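Local atomic coordinates of pectate lyase/Amb allergen (Acidovorax citrulli, PDB entry 4HWV), a protein that probably cleaves pectate, the polygalacturonate of plant cell walls, by calcium-dependent elimination, as a secreted lyase of polysaccharide lyase family 1. Residues R43-A48 / K79-R84; R249-F254 / Q275-L280; L371-K376 / A401-A406. All blocks are in the same frame, centred on the assembly; numbering follows the deposited sequence.

Contact 1 of 3, residues R43-A48 / K79-R84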
ATOM      1  N   ARG A  43      -4.925 -11.100  34.376  1.00  5.79           N
ATOM      2  CA  ARG A  43      -4.173 -10.177  33.546  1.00  6.57           C
ATOM      3  C   ARG A  43      -3.677 -10.860  32.274  1.00  5.62           C
ATOM      4  O   ARG A  43      -2.642 -10.501  31.721  1.00  6.12           O
ATOM      5  CB  ARG A  43      -3.035  -9.561  34.339  1.00  8.15           C
ATOM      6  CG  ARG A  43      -3.562  -8.583  35.390  1.00 11.54           C
ATOM      7  CD  ARG A  43      -2.455  -7.855  36.113  1.00 14.88           C
ATOM      8  NE  ARG A  43      -2.977  -6.624  36.697  1.00 19.34           N
ATOM      9  CZ  ARG A  43      -3.724  -6.561  37.793  1.00 23.18           C
ATOM     10  NH1 ARG A  43      -4.036  -7.662  38.461  1.00 25.20           N
ATOM     11  NH2 ARG A  43      -4.165  -5.383  38.215  1.00 24.59           N
ATOM     12  N   THR A  44      -4.460 -11.820  31.793  1.00  5.66           N
ATOM     13  CA  THR A  44      -4.232 -12.468  30.503  1.00  6.42           C
ATOM     14  C   THR A  44      -5.444 -12.176  29.638  1.00  5.91           C
ATOM     15  O   THR A  44      -6.577 -12.490  29.998  1.00  7.22           O
ATOM     16  CB  THR A  44      -4.002 -13.974  30.687  1.00  7.94           C
ATOM     17  OG1 THR A  44      -2.864 -14.161  31.532  1.00  9.66           O
ATOM     18  CG2 THR A  44      -3.766 -14.673  29.356  1.00  8.65           C
ATOM     19  N   TYR A  45      -5.207 -11.518  28.509  1.00  4.66           N
ATOM     20  CA  TYR A  45      -6.297 -10.981  27.700  1.00  4.25           C
ATOM     21  C   TYR A  45      -6.117 -11.302  26.223  1.00  4.62           C
ATOM     22  O   TYR A  45      -4.983 -11.425  25.731  1.00  5.96           O
ATOM     23  CB  TYR A  45      -6.310  -9.457  27.789  1.00  4.51           C
ATOM     24  CG  TYR A  45      -6.211  -8.828  29.165  1.00  4.67           C
ATOM     25  CD1 TYR A  45      -7.347  -8.436  29.855  1.00  5.27           C
ATOM     26  CD2 TYR A  45      -4.968  -8.559  29.748  1.00  4.86           C
ATOM     27  CE1 TYR A  45      -7.256  -7.803  31.094  1.00  6.02           C
ATOM     28  CE2 TYR A  45      -4.860  -7.921  30.974  1.00  5.21           C
ATOM     29  CZ  TYR A  45      -6.014  -7.553  31.635  1.00  5.77           C
ATOM     30  OH  TYR A  45      -5.912  -6.899  32.831  1.00  6.79           O
ATOM     31  N   THR A  46      -7.230 -11.407  25.505  1.00  4.94           N
ATOM     32  CA  THR A  46      -7.208 -11.452  24.042  1.00  5.38           C
ATOM     33  C   THR A  46      -7.967 -10.215  23.563  1.00  4.91           C
ATOM     34  O   THR A  46      -9.117 -10.003  23.951  1.00  6.33           O
ATOM     35  CB  THR A  46      -7.863 -12.722  23.499  1.00  6.52           C
ATOM     36  OG1 THR A  46      -7.193 -13.853  24.039  1.00  9.62           O
ATOM     37  CG2 THR A  46      -7.786 -12.767  21.973  1.00  6.34           C
ATOM     38  N   VAL A  47      -7.307  -9.386  22.746  1.00  4.24           N
ATOM     39  CA  VAL A  47      -7.877  -8.110  22.332  1.00  4.02           C
ATOM     40  C   VAL A  47      -7.930  -7.978  20.808  1.00  4.25           C
ATOM     41  O   VAL A  47      -7.062  -8.485  20.093  1.00  4.97           O
ATOM     42  CB  VAL A  47      -7.062  -6.930  22.948  1.00  4.06           C
ATOM     43  CG1 VAL A  47      -7.049  -7.052  24.471  1.00  5.36           C
ATOM     44  CG2 VAL A  47      -5.641  -6.871  22.421  1.00  4.75           C
ATOM     45  N   ALA A  48      -8.954  -7.277  20.330  1.00  4.26           N
ATOM     46  CA  ALA A  48      -9.252  -7.224  18.898  1.00  4.91           C
ATOM     47  C   ALA A  48      -9.549  -5.803  18.405  1.00  5.06           C
ATOM     48  O   ALA A  48      -9.870  -5.602  17.229  1.00  6.66           O
ATOM     49  CB  ALA A  48     -10.422  -8.164  18.551  1.00  5.85           C
ATOM     50  N   LYS A  79       1.352  -8.858  32.732  1.00  4.58           N
ATOM     51  CA  LYS A  79       0.181  -9.088  31.896  1.00  4.66           C
ATOM     52  C   LYS A  79       0.602  -9.661  30.556  1.00  3.51           C
ATOM     53  O   LYS A  79       1.670  -9.347  30.013  1.00  4.21           O
ATOM     54  CB  LYS A  79      -0.619  -7.792  31.686  1.00  5.36           C
ATOM     55  CG  LYS A  79       0.107  -6.768  30.798  1.00  5.22           C
ATOM     56  CD  LYS A  79      -0.452  -5.358  30.891  1.00  5.31           C
ATOM     57  CE  LYS A  79      -0.154  -4.695  32.227  1.00  4.89           C
ATOM     58  NZ  LYS A  79       1.327  -4.661  32.533  1.00  5.25           N
ATOM     59  N   VAL A  80      -0.275 -10.492  30.004  1.00  3.65           N
ATOM     60  CA  VAL A  80      -0.093 -11.072  28.689  1.00  4.24           C
ATOM     61  C   VAL A  80      -1.288 -10.682  27.855  1.00  4.40           C
ATOM     62  O   VAL A  80      -2.435 -10.979  28.203  1.00  4.91           O
ATOM     63  CB  VAL A  80       0.047 -12.604  28.770  1.00  5.34           C
ATOM     64  CG1 VAL A  80       0.026 -13.221  27.377  1.00  7.52           C
ATOM     65  CG2 VAL A  80       1.332 -12.957  29.519  1.00  6.22           C
ATOM     66  N   ILE A  81      -1.012  -9.983  26.752  1.00  4.03           N
ATOM     67  CA  ILE A  81      -2.056  -9.435  25.897  1.00  4.12           C
ATOM     68  C   ILE A  81      -1.851 -10.027  24.503  1.00  3.85           C
ATOM     69  O   ILE A  81      -0.850  -9.744  23.831  1.00  4.42           O
ATOM     70  CB  ILE A  81      -1.987  -7.888  25.850  1.00  4.13           C
ATOM     71  CG1 ILE A  81      -2.156  -7.301  27.258  1.00  5.13           C
ATOM     72  CG2 ILE A  81      -3.037  -7.348  24.893  1.00  4.67           C
ATOM     73  CD1 ILE A  81      -1.786  -5.833  27.357  1.00  5.81           C
ATOM     74  N   ARG A  82      -2.801 -10.859  24.081  1.00  3.71           N
ATOM     75  CA  ARG A  82      -2.723 -11.509  22.781  1.00  4.14           C
ATOM     76  C   ARG A  82      -3.556 -10.731  21.777  1.00  4.01           C
ATOM     77  O   ARG A  82      -4.677 -10.323  22.080  1.00  4.86           O
ATOM     78  CB  ARG A  82      -3.166 -12.969  22.868  1.00  5.59           C
ATOM     79  CG  ARG A  82      -2.278 -13.765  23.809  1.00  6.67           C
ATOM     80  CD  ARG A  82      -2.448 -15.270  23.694  1.00  7.96           C
ATOM     81  NE  ARG A  82      -1.635 -15.932  24.710  1.00  8.04           N
ATOM     82  CZ  ARG A  82      -0.374 -16.326  24.539  1.00  7.52           C
ATOM     83  NH1 ARG A  82       0.262 -16.149  23.382  1.00  7.02           N
ATOM     84  NH2 ARG A  82       0.255 -16.895  25.557  1.00  7.74           N
ATOM     85  N   ILE A  83      -2.985 -10.498  20.595  1.00  4.41           N
ATOM     86  CA  ILE A  83      -3.652  -9.700  19.571  1.00  4.29           C
ATOM     87  C   ILE A  83      -4.369 -10.625  18.588  1.00  4.50           C
ATOM     88  O   ILE A  83      -3.732 -11.422  17.893  1.00  4.73           O
ATOM     89  CB  ILE A  83      -2.641  -8.839  18.775  1.00  4.88           C
ATOM     90  CG1 ILE A  83      -1.714  -8.062  19.728  1.00  6.20           C
ATOM     91  CG2 ILE A  83      -3.380  -7.962  17.738  1.00  5.58           C
ATOM     92  CD1 ILE A  83      -2.427  -7.130  20.676  1.00  7.37           C
ATOM     93  N   ARG A  84      -5.696 -10.530  18.556  1.00  5.20           N
ATOM     94  CA  ARG A  84      -6.514 -11.300  17.627  1.00  5.75           C
ATOM     95  C   ARG A  84      -6.892 -10.443  16.438  1.00  6.16           C
ATOM     96  O   ARG A  84      -7.688  -9.514  16.562  1.00  6.65           O
ATOM     97  CB  ARG A  84      -7.785 -11.849  18.293  1.00  6.91           C
ATOM     98  CG  ARG A  84      -8.544 -12.810  17.379  1.00  8.29           C
ATOM     99  CD  ARG A  84      -9.884 -13.316  17.915  1.00 10.21           C
ATOM    100  NE  ARG A  84      -9.811 -14.066  19.163  1.00 11.81           N
ATOM    101  CZ  ARG A  84      -9.363 -15.313  19.264  1.00 13.20           C
ATOM    102  NH1 ARG A  84      -8.884 -15.942  18.196  1.00 13.94           N
ATOM    103  NH2 ARG A  84      -9.372 -15.923  20.439  1.00 13.79           N
TER

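Contact 2 of 3, residues R249-F254 / Q275-L280. With CA (calcium ion), chain C.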
ATOM      1  N   ARG A 249       0.789   2.874   2.307  1.00  4.54           N
ATOM      2  CA  ARG A 249       0.978   4.297   2.051  1.00  4.38           C
ATOM      3  C   ARG A 249       2.466   4.612   2.041  1.00  4.39           C
ATOM      4  O   ARG A 249       3.024   5.156   3.006  1.00  4.95           O
ATOM      5  CB  ARG A 249       0.234   5.154   3.075  1.00  4.58           C
ATOM      6  CG  ARG A 249      -1.271   5.191   2.805  1.00  4.67           C
ATOM      7  CD  ARG A 249      -2.019   6.188   3.698  1.00  4.25           C
ATOM      8  NE  ARG A 249      -2.014   5.732   5.079  1.00  3.82           N
ATOM      9  CZ  ARG A 249      -2.727   6.301   6.048  1.00  3.68           C
ATOM     10  NH1 ARG A 249      -3.479   7.384   5.807  1.00  4.51           N
ATOM     11  NH2 ARG A 249      -2.707   5.759   7.254  1.00  4.72           N
ATOM     12  N   HIS A 250       3.125   4.257   0.945  1.00  4.92           N
ATOM     13  CA  HIS A 250       4.542   4.544   0.802  1.00  5.25           C
ATOM     14  C   HIS A 250       4.767   6.029   0.571  1.00  4.71           C
ATOM     15  O   HIS A 250       3.930   6.717  -0.035  1.00  5.41           O
ATOM     16  CB  HIS A 250       5.127   3.760  -0.372  1.00  5.68           C
ATOM     17  CG  HIS A 250       5.216   2.290  -0.126  1.00  6.77           C
ATOM     18  ND1 HIS A 250       5.837   1.427  -1.001  1.00  7.55           N
ATOM     19  CD2 HIS A 250       4.795   1.534   0.915  1.00  7.23           C
ATOM     20  CE1 HIS A 250       5.782   0.198  -0.517  1.00  8.04           C
ATOM     21  NE2 HIS A 250       5.161   0.236   0.649  1.00  7.69           N
ATOM     22  N   ASP A 251       5.927   6.505   1.015  1.00  4.95           N
ATOM     23  CA  ASP A 251       6.271   7.922   0.909  1.00  5.28           C
ATOM     24  C   ASP A 251       6.214   8.462  -0.511  1.00  6.31           C
ATOM     25  O   ASP A 251       5.933   9.640  -0.726  1.00  5.95           O
ATOM     26  CB  ASP A 251       7.663   8.168   1.470  1.00  5.12           C
ATOM     27  CG  ASP A 251       7.754   7.883   2.950  1.00  5.38           C
ATOM     28  OD1 ASP A 251       6.701   7.714   3.602  1.00  6.47           O
ATOM     29  OD2 ASP A 251       8.893   7.825   3.451  1.00  5.20           O
ATOM     30  N   HIS A 252       6.481   7.581  -1.465  1.00  7.13           N
ATOM     31  CA  HIS A 252       6.431   7.914  -2.887  1.00  8.48           C
ATOM     32  C   HIS A 252       5.086   8.518  -3.298  1.00  8.22           C
ATOM     33  O   HIS A 252       5.019   9.292  -4.267  1.00 10.02           O
ATOM     34  CB  HIS A 252       6.745   6.637  -3.689  1.00 10.64           C
ATOM     35  CG  HIS A 252       7.065   6.863  -5.131  1.00 12.79           C
ATOM     36  ND1 HIS A 252       6.107   6.803  -6.123  1.00 13.64           N
ATOM     37  CD2 HIS A 252       8.241   7.110  -5.758  1.00 14.32           C
ATOM     38  CE1 HIS A 252       6.677   7.018  -7.296  1.00 14.52           C
ATOM     39  NE2 HIS A 252       7.972   7.194  -7.104  1.00 15.19           N
ATOM     40  N   ALA A 253       4.014   8.191  -2.574  1.00  6.43           N
ATOM     41  CA  ALA A 253       2.677   8.707  -2.904  1.00  7.13           C
ATOM     42  C   ALA A 253       2.474  10.168  -2.511  1.00  7.14           C
ATOM     43  O   ALA A 253       1.487  10.784  -2.915  1.00  8.44           O
ATOM     44  CB  ALA A 253       1.601   7.867  -2.227  1.00  7.73           C
ATOM     45  N   PHE A 254       3.388  10.706  -1.709  1.00  6.22           N
ATOM     46  CA  PHE A 254       3.216  12.030  -1.125  1.00  6.48           C
ATOM     47  C   PHE A 254       4.444  12.908  -1.374  1.00  6.66           C
ATOM     48  O   PHE A 254       5.181  13.239  -0.462  1.00  7.52           O
ATOM     49  CB  PHE A 254       2.930  11.909   0.378  1.00  6.95           C
ATOM     50  CG  PHE A 254       1.841  10.928   0.697  1.00  6.78           C
ATOM     51  CD1 PHE A 254       0.501  11.265   0.533  1.00  8.36           C
ATOM     52  CD2 PHE A 254       2.159   9.651   1.158  1.00  8.06           C
ATOM     53  CE1 PHE A 254      -0.496  10.336   0.813  1.00  9.45           C
ATOM     54  CE2 PHE A 254       1.167   8.732   1.434  1.00  9.45           C
ATOM     55  CZ  PHE A 254      -0.159   9.076   1.270  1.00  9.39           C
ATOM     56  N   GLN A 275       6.462  14.241   4.218  1.00  4.31           N
ATOM     57  CA  GLN A 275       6.779  13.034   4.973  1.00  4.36           C
ATOM     58  C   GLN A 275       5.760  12.821   6.084  1.00  4.23           C
ATOM     59  O   GLN A 275       5.694  13.614   7.023  1.00  4.86           O
ATOM     60  CB  GLN A 275       8.191  13.180   5.553  1.00  5.01           C
ATOM     61  CG  GLN A 275       8.666  12.017   6.413  1.00  6.07           C
ATOM     62  CD  GLN A 275       8.556  10.685   5.694  1.00  6.33           C
ATOM     63  OE1 GLN A 275       7.546   9.976   5.810  1.00  6.09           O
ATOM     64  NE2 GLN A 275       9.596  10.332   4.933  1.00  7.76           N
ATOM     65  N   HIS A 276       4.964  11.762   5.944  1.00  3.64           N
ATOM     66  CA  HIS A 276       3.934  11.425   6.910  1.00  3.81           C
ATOM     67  C   HIS A 276       4.378  10.381   7.941  1.00  3.63           C
ATOM     68  O   HIS A 276       3.602  10.028   8.839  1.00  3.75           O
ATOM     69  CB  HIS A 276       2.700  10.892   6.175  1.00  4.23           C
ATOM     70  CG  HIS A 276       1.986  11.928   5.358  1.00  3.80           C
ATOM     71  ND1 HIS A 276       1.046  12.789   5.888  1.00  3.68           N
ATOM     72  CD2 HIS A 276       2.049  12.212   4.034  1.00  4.53           C
ATOM     73  CE1 HIS A 276       0.582  13.575   4.929  1.00  4.33           C
ATOM     74  NE2 HIS A 276       1.177  13.246   3.797  1.00  5.13           N
ATOM     75  N   HIS A 277       5.606   9.881   7.812  1.00  3.81           N
ATOM     76  CA  HIS A 277       6.114   8.872   8.731  1.00  3.75           C
ATOM     77  C   HIS A 277       7.287   9.408   9.528  1.00  4.21           C
ATOM     78  O   HIS A 277       7.875  10.441   9.171  1.00  5.55           O
ATOM     79  CB  HIS A 277       6.555   7.629   7.972  1.00  3.84           C
ATOM     80  CG  HIS A 277       5.439   6.976   7.233  1.00  3.51           C
ATOM     81  ND1 HIS A 277       5.374   6.947   5.854  1.00  4.45           N
ATOM     82  CD2 HIS A 277       4.322   6.355   7.680  1.00  3.98           C
ATOM     83  CE1 HIS A 277       4.276   6.304   5.489  1.00  4.65           C
ATOM     84  NE2 HIS A 277       3.616   5.946   6.575  1.00  4.81           N
ATOM     85  N   ASP A 278       7.634   8.705  10.592  1.00  4.50           N
ATOM     86  CA  ASP A 278       8.819   9.047  11.353  1.00  4.74           C
ATOM     87  C   ASP A 278       9.647   7.764  11.426  1.00  4.26           C
ATOM     88  O   ASP A 278      10.070   7.258  10.388  1.00  4.96           O
ATOM     89  CB  ASP A 278       8.502   9.657  12.729  1.00  7.15           C
ATOM     90  CG  ASP A 278       9.703  10.375  13.323  1.00 10.20           C
ATOM     91  OD1 ASP A 278      10.445  11.006  12.548  1.00 12.24           O
ATOM     92  OD2 ASP A 278       9.900  10.312  14.553  1.00 13.36           O
ATOM     93  N   GLY A 279       9.876   7.215  12.610  1.00  4.65           N
ATOM     94  CA  GLY A 279      10.677   6.004  12.701  1.00  4.15           C
ATOM     95  C   GLY A 279       9.876   4.719  12.623  1.00  4.24           C
ATOM     96  O   GLY A 279       8.639   4.714  12.748  1.00  4.79           O
ATOM     97  N   LEU A 280      10.582   3.607  12.452  1.00  4.04           N
ATOM     98  CA  LEU A 280       9.961   2.304  12.756  1.00  4.26           C
ATOM     99  C   LEU A 280      10.037   2.054  14.266  1.00  4.51           C
ATOM    100  O   LEU A 280       9.008   1.986  14.937  1.00  4.74           O
ATOM    101  CB  LEU A 280      10.633   1.165  11.976  1.00  4.63           C
ATOM    102  CG  LEU A 280      10.451   1.245  10.450  1.00  4.56           C
ATOM    103  CD1 LEU A 280      11.237   0.151   9.738  1.00  5.41           C
ATOM    104  CD2 LEU A 280       8.968   1.198  10.056  1.00  5.40           C
TER
HETATM  105 CA    CA C 601      10.459   8.861  16.416  0.80 11.70          CA
HETATM  106  O   HOH W   1       4.994  10.070   3.641  1.00  5.57           O
HETATM  107  O   HOH W   2      11.809  11.100  16.885  1.00 42.90           O
HETATM  108  O   HOH W   3      11.441   9.236  18.881  1.00 24.34           O
HETATM  109  O   HOH W   4       8.486  10.318  17.412  1.00 17.81           O

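Contact 3 of 3, residues L371-K376 / A401-A406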
ATOM      1  N   LEU A 371      27.602   5.834  12.348  1.00  7.49           N
ATOM      2  CA  LEU A 371      28.242   6.174  13.621  1.00  7.55           C
ATOM      3  C   LEU A 371      27.983   7.647  13.895  1.00  7.14           C
ATOM      4  O   LEU A 371      28.649   8.512  13.330  1.00  8.10           O
ATOM      5  CB  LEU A 371      29.752   5.905  13.573  1.00  8.20           C
ATOM      6  CG  LEU A 371      30.547   6.362  14.801  1.00  8.57           C
ATOM      7  CD1 LEU A 371      30.053   5.695  16.065  1.00  9.35           C
ATOM      8  CD2 LEU A 371      32.043   6.096  14.595  1.00  9.25           C
ATOM      9  N   GLY A 372      26.986   7.928  14.723  1.00  6.66           N
ATOM     10  CA  GLY A 372      26.725   9.276  15.167  1.00  6.61           C
ATOM     11  C   GLY A 372      27.447   9.614  16.451  1.00  7.02           C
ATOM     12  O   GLY A 372      28.319   8.875  16.929  1.00  7.45           O
ATOM     13  N   GLN A 373      27.066  10.755  17.009  1.00  6.32           N
ATOM     14  CA  GLN A 373      27.824  11.366  18.093  1.00  6.79           C
ATOM     15  C   GLN A 373      27.959  10.447  19.292  1.00  7.34           C
ATOM     16  O   GLN A 373      26.954  10.103  19.910  1.00  7.16           O
ATOM     17  CB  GLN A 373      27.141  12.651  18.532  1.00  7.56           C
ATOM     18  CG  GLN A 373      28.011  13.482  19.468  1.00  8.10           C
ATOM     19  CD  GLN A 373      29.274  13.959  18.814  1.00  9.39           C
ATOM     20  OE1 GLN A 373      29.279  14.314  17.636  1.00  9.43           O
ATOM     21  NE2 GLN A 373      30.365  13.975  19.578  1.00 10.96           N
ATOM     22  N   SER A 374      29.197  10.059  19.608  1.00  7.96           N
ATOM     23  CA  SER A 374      29.514   9.209  20.770  1.00  8.43           C
ATOM     24  C   SER A 374      28.873   7.822  20.702  1.00  7.66           C
ATOM     25  O   SER A 374      28.804   7.109  21.701  1.00  7.98           O
ATOM     26  CB  SER A 374      29.171   9.894  22.094  1.00  8.90           C
ATOM     27  OG  SER A 374      29.943  11.071  22.270  1.00 10.29           O
ATOM     28  N   GLY A 375      28.419   7.423  19.519  1.00  6.77           N
ATOM     29  CA  GLY A 375      27.940   6.068  19.333  1.00  6.70           C
ATOM     30  C   GLY A 375      29.090   5.079  19.426  1.00  6.50           C
ATOM     31  O   GLY A 375      30.248   5.410  19.179  1.00  7.08           O
ATOM     32  N   LYS A 376      28.761   3.844  19.772  1.00  6.54           N
ATOM     33  CA  LYS A 376      29.764   2.791  19.868  1.00  6.89           C
ATOM     34  C   LYS A 376      29.175   1.561  19.192  1.00  6.70           C
ATOM     35  O   LYS A 376      28.410   0.793  19.791  1.00  7.51           O
ATOM     36  CB  LYS A 376      30.157   2.554  21.329  1.00  8.80           C
ATOM     37  CG  LYS A 376      30.772   3.813  21.969  1.00 10.76           C
ATOM     38  CD  LYS A 376      31.075   3.668  23.439  1.00 11.20           C
ATOM     39  CE  LYS A 376      31.427   5.041  24.014  1.00 10.64           C
ATOM     40  NZ  LYS A 376      30.260   5.983  23.913  1.00 11.03           N
ATOM     41  N   ALA A 401      29.751   8.213   9.111  1.00  8.02           N
ATOM     42  CA  ALA A 401      29.919   8.800  10.438  1.00  8.61           C
ATOM     43  C   ALA A 401      29.425  10.235  10.456  1.00  9.92           C
ATOM     44  O   ALA A 401      29.533  10.943   9.459  1.00 11.79           O
ATOM     45  CB  ALA A 401      31.375   8.751  10.857  1.00  8.30           C
ATOM     46  N   ARG A 402      28.880  10.643  11.601  1.00  9.90           N
ATOM     47  CA  ARG A 402      28.402  12.002  11.832  1.00  9.97           C
ATOM     48  C   ARG A 402      28.853  12.416  13.230  1.00 10.91           C
ATOM     49  O   ARG A 402      28.144  12.164  14.223  1.00 12.10           O
ATOM     50  CB  ARG A 402      26.875  12.060  11.725  1.00 11.30           C
ATOM     51  CG  ARG A 402      26.345  11.709  10.358  1.00 11.11           C
ATOM     52  CD  ARG A 402      26.728  12.758   9.355  1.00 13.24           C
ATOM     53  NE  ARG A 402      26.136  12.512   8.041  1.00 15.24           N
ATOM     54  CZ  ARG A 402      26.772  11.933   7.016  1.00 17.93           C
ATOM     55  NH1 ARG A 402      28.021  11.483   7.141  1.00 18.53           N
ATOM     56  NH2 ARG A 402      26.148  11.790   5.853  1.00 19.34           N
ATOM     57  N   ILE A 403      30.031  13.029  13.322  1.00 10.71           N
ATOM     58  CA  ILE A 403      30.662  13.306  14.612  1.00 11.74           C
ATOM     59  C   ILE A 403      31.181  14.737  14.642  1.00 10.86           C
ATOM     60  O   ILE A 403      31.707  15.238  13.624  1.00 11.42           O
ATOM     61  CB  ILE A 403      31.888  12.380  14.891  1.00 12.18           C
ATOM     62  CG1 ILE A 403      31.538  10.895  14.779  1.00 12.60           C
ATOM     63  CG2 ILE A 403      32.539  12.679  16.275  1.00 12.99           C
ATOM     64  CD1 ILE A 403      32.761  10.024  14.589  1.00 12.29           C
ATOM     65  N   SER A 404      31.047  15.372  15.810  1.00 11.29           N
ATOM     66  CA  SER A 404      31.562  16.717  16.097  1.00 12.05           C
ATOM     67  C   SER A 404      32.455  16.686  17.337  1.00 11.71           C
ATOM     68  O   SER A 404      32.015  16.245  18.397  1.00 13.34           O
ATOM     69  CB  SER A 404      30.382  17.660  16.394  1.00 13.54           C
ATOM     70  OG  SER A 404      30.815  18.855  17.052  1.00 14.23           O
ATOM     71  N   ALA A 405      33.686  17.191  17.228  1.00 10.93           N
ATOM     72  CA  ALA A 405      34.601  17.219  18.368  1.00 11.81           C
ATOM     73  C   ALA A 405      34.167  18.138  19.489  1.00 12.58           C
ATOM     74  O   ALA A 405      34.484  17.885  20.656  1.00 13.92           O
ATOM     75  CB  ALA A 405      35.999  17.609  17.917  1.00 12.08           C
ATOM     76  N   ALA A 406      33.451  19.200  19.175  1.00 13.43           N
ATOM     77  CA  ALA A 406      33.056  20.122  20.243  1.00 14.99           C
ATOM     78  C   ALA A 406      32.086  19.425  21.190  1.00 14.69           C
ATOM     79  O   ALA A 406      32.186  19.539  22.428  1.00 15.13           O
ATOM     80  CB  ALA A 406      32.442  21.387  19.659  1.00 15.97           C
TER
HETATM   81  O   HOH W   5      25.441  12.444  15.085  1.00  6.97           O
HETATM   82  O   HOH W   6      27.676  15.175  15.317  1.00 15.35           O

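Contact 1 of 3, residues R43-A48 / K79-R84
T44 and V80 lie opposite each other in a parallel pair, strand 44-47 beside strand 79-83, and the partnership Y45-I81, T46-R82, V47-I83 follows without a slip. The segment axes come within 4.7 Å at 20°, close to parallel. Five backbone hydrogen bonds ladder the pair: V80 N to R43 O, Y45 N to V80 O, R82 N to Y45 O, V47 N to R82 O and R84 N to V47 O. The R82 N to Y45 O bond is the straightest, with 178° at the hydrogen.

On the face bearing Y45, I81 and V47 the contact is apolar. V47 has CG2 between its own backbone N and carbonyl carbon, which brings this branch to I81 CG2 at 3.6 Å; the same methyl meets I83 CD1 at 3.7 Å. One valine branch thus touches two isoleucines. Y45 adds its CD2 corner, 4.0 Å from I81 CG1, while its ring edge runs past K79 CB. Helix 50-57 packs on this face, with A56 against both Y45 and I81.

The other face bears T44, V80, T46 and R82. Here T46 CG2 lies 3.7 Å from R84 NE, a methyl against the guanidinium of a chain bent at chi3 (-61°). R82 directs its polar end to the carbonyl of I18. R43, just before the strand, forms a salt bridge with D75.

The backbone bonds thus set the register, aliphatic packing joins the strands beneath helix 50-57, and R43 and R82 find their polar partners in other parts of the same chain.

Contact 2 of 3, residues R249-F254 / Q275-L280
D251 presents its carboxylate to two side chains of 275-280, and the two approaches differ sharply. The H277 ring is nearly coplanar with the carboxylate, the planes 30° apart, and ND1 donates to D251 OD1 at 2.7 Å; OD1 lies in the ring plane and is approached nearly along its own C-O bond. Q275 arrives differently: its amide plane stands 72° from the carboxylate, and NE2 donates to D251 OD2 at 3.0 Å from above the carboxylate plane.

The amide of Q275 is gripped at both ends, which fixes its rotation. While NE2 holds D251, OE1 accepts from the backbone N of H277 at 2.8 Å; the bend at chi2 (54°) folds the chain back so that both bonds can form. A water joins the segments as well, accepting from H276 N and placed to donate to D251 OD1.

H277 is held from two sides, since NE2 is hydrogen-bonded to D204 OD1. The ring edge at CE1 comes to 3.0 Å from R249 O, a carbonyl buried here without a hydrogen-bond partner. D204 also forms a salt bridge with R249 NE, and so links R249 and H277.

H276 meets F254 in a T-shaped stack: its CD2 edge points at one face of the phenylalanine, 3.6 Å from CG, with centroids 4.7 Å apart. A253 CB lies over the rim of the opposite face.

D278, which follows H277, takes no part across the contact and binds calcium through OD2 at 2.4 Å, sharing the ion with D227, D282 and three waters in the aspartate-lined metal site characteristic of family 1 pectate lyases; the H277-D251 pair ties the loop that carries D278 to the 249-254 loop.

Contact 3 of 3, residues L371-K376 / A401-A406
Q373 reaches across to the backbone of S404 with its side-chain amide. OE1 accepts from S404 N at 2.8 Å, with the donor in the carbonyl plane and on a lone pair, while NE2 donates to S404 O at 3.0 Å in a weak bond bent to 135°. With CG anti to the backbone N (chi1 -169°) and a bend at chi2, the chain brings both amide atoms to one residue, so the side chain stands in for a backbone partner where regular strand pairing has ended.

The pairing itself is short. L371 and A401 form a parallel bridge, and R402 N donates to L371 O at 2.8 Å. Beyond it Q373 N and R402 O are close but poorly aligned, and a water bridges them, accepting from the first and donating to the second; a second water lies between Q373 OE1 (2.9 Å) and R402 O, placed to donate to either.

The apolar part of the first shell is small: L371 CD2 meets I403 CD1 at 4.0 Å. Further out, L371 also packs on F424 and V442, and I403 on S422.

The type II turn from G372 to G375, closed by G375 N to G372 O at 3.0 Å, together with a backbone bond to Y343, helps to position Q373. Past the turn, K376 NZ donates to the carbonyls of S374 and E419. S404 O is also hydrogen-bonded to T408 OG1 of helix 405-414, which has a weak bond to Q373 NE2.

S404 is the N-cap of that helix, its OG accepting a weak capping bond from A406 N. The whole is a turn between successive strands of the parallel beta-helix, stacked on the next coil, where 399-401 runs into the capped helix.

The three contacts follow one another along the chain, each closing before the next opens. Contact 1 and contact 3 lie on opposite sides of the chain's centre, with centres 41 Å apart; contact 2 is nearer the middle, its centre 30 Å from that of contact 1 and 27 Å from contact 3's. None touches another. Contact 1 pairs strands 44-47 and 79-83 at the early end of the right-handed parallel beta-helix, contact 2 joins loops around strands 243-245 and 281-283 next to calcium, and contact 3 lies where strands 369-371 and 399-401 run out, at an outer strand of their sheet. The series samples the solenoid from an early coil, through the metal site, to a late one.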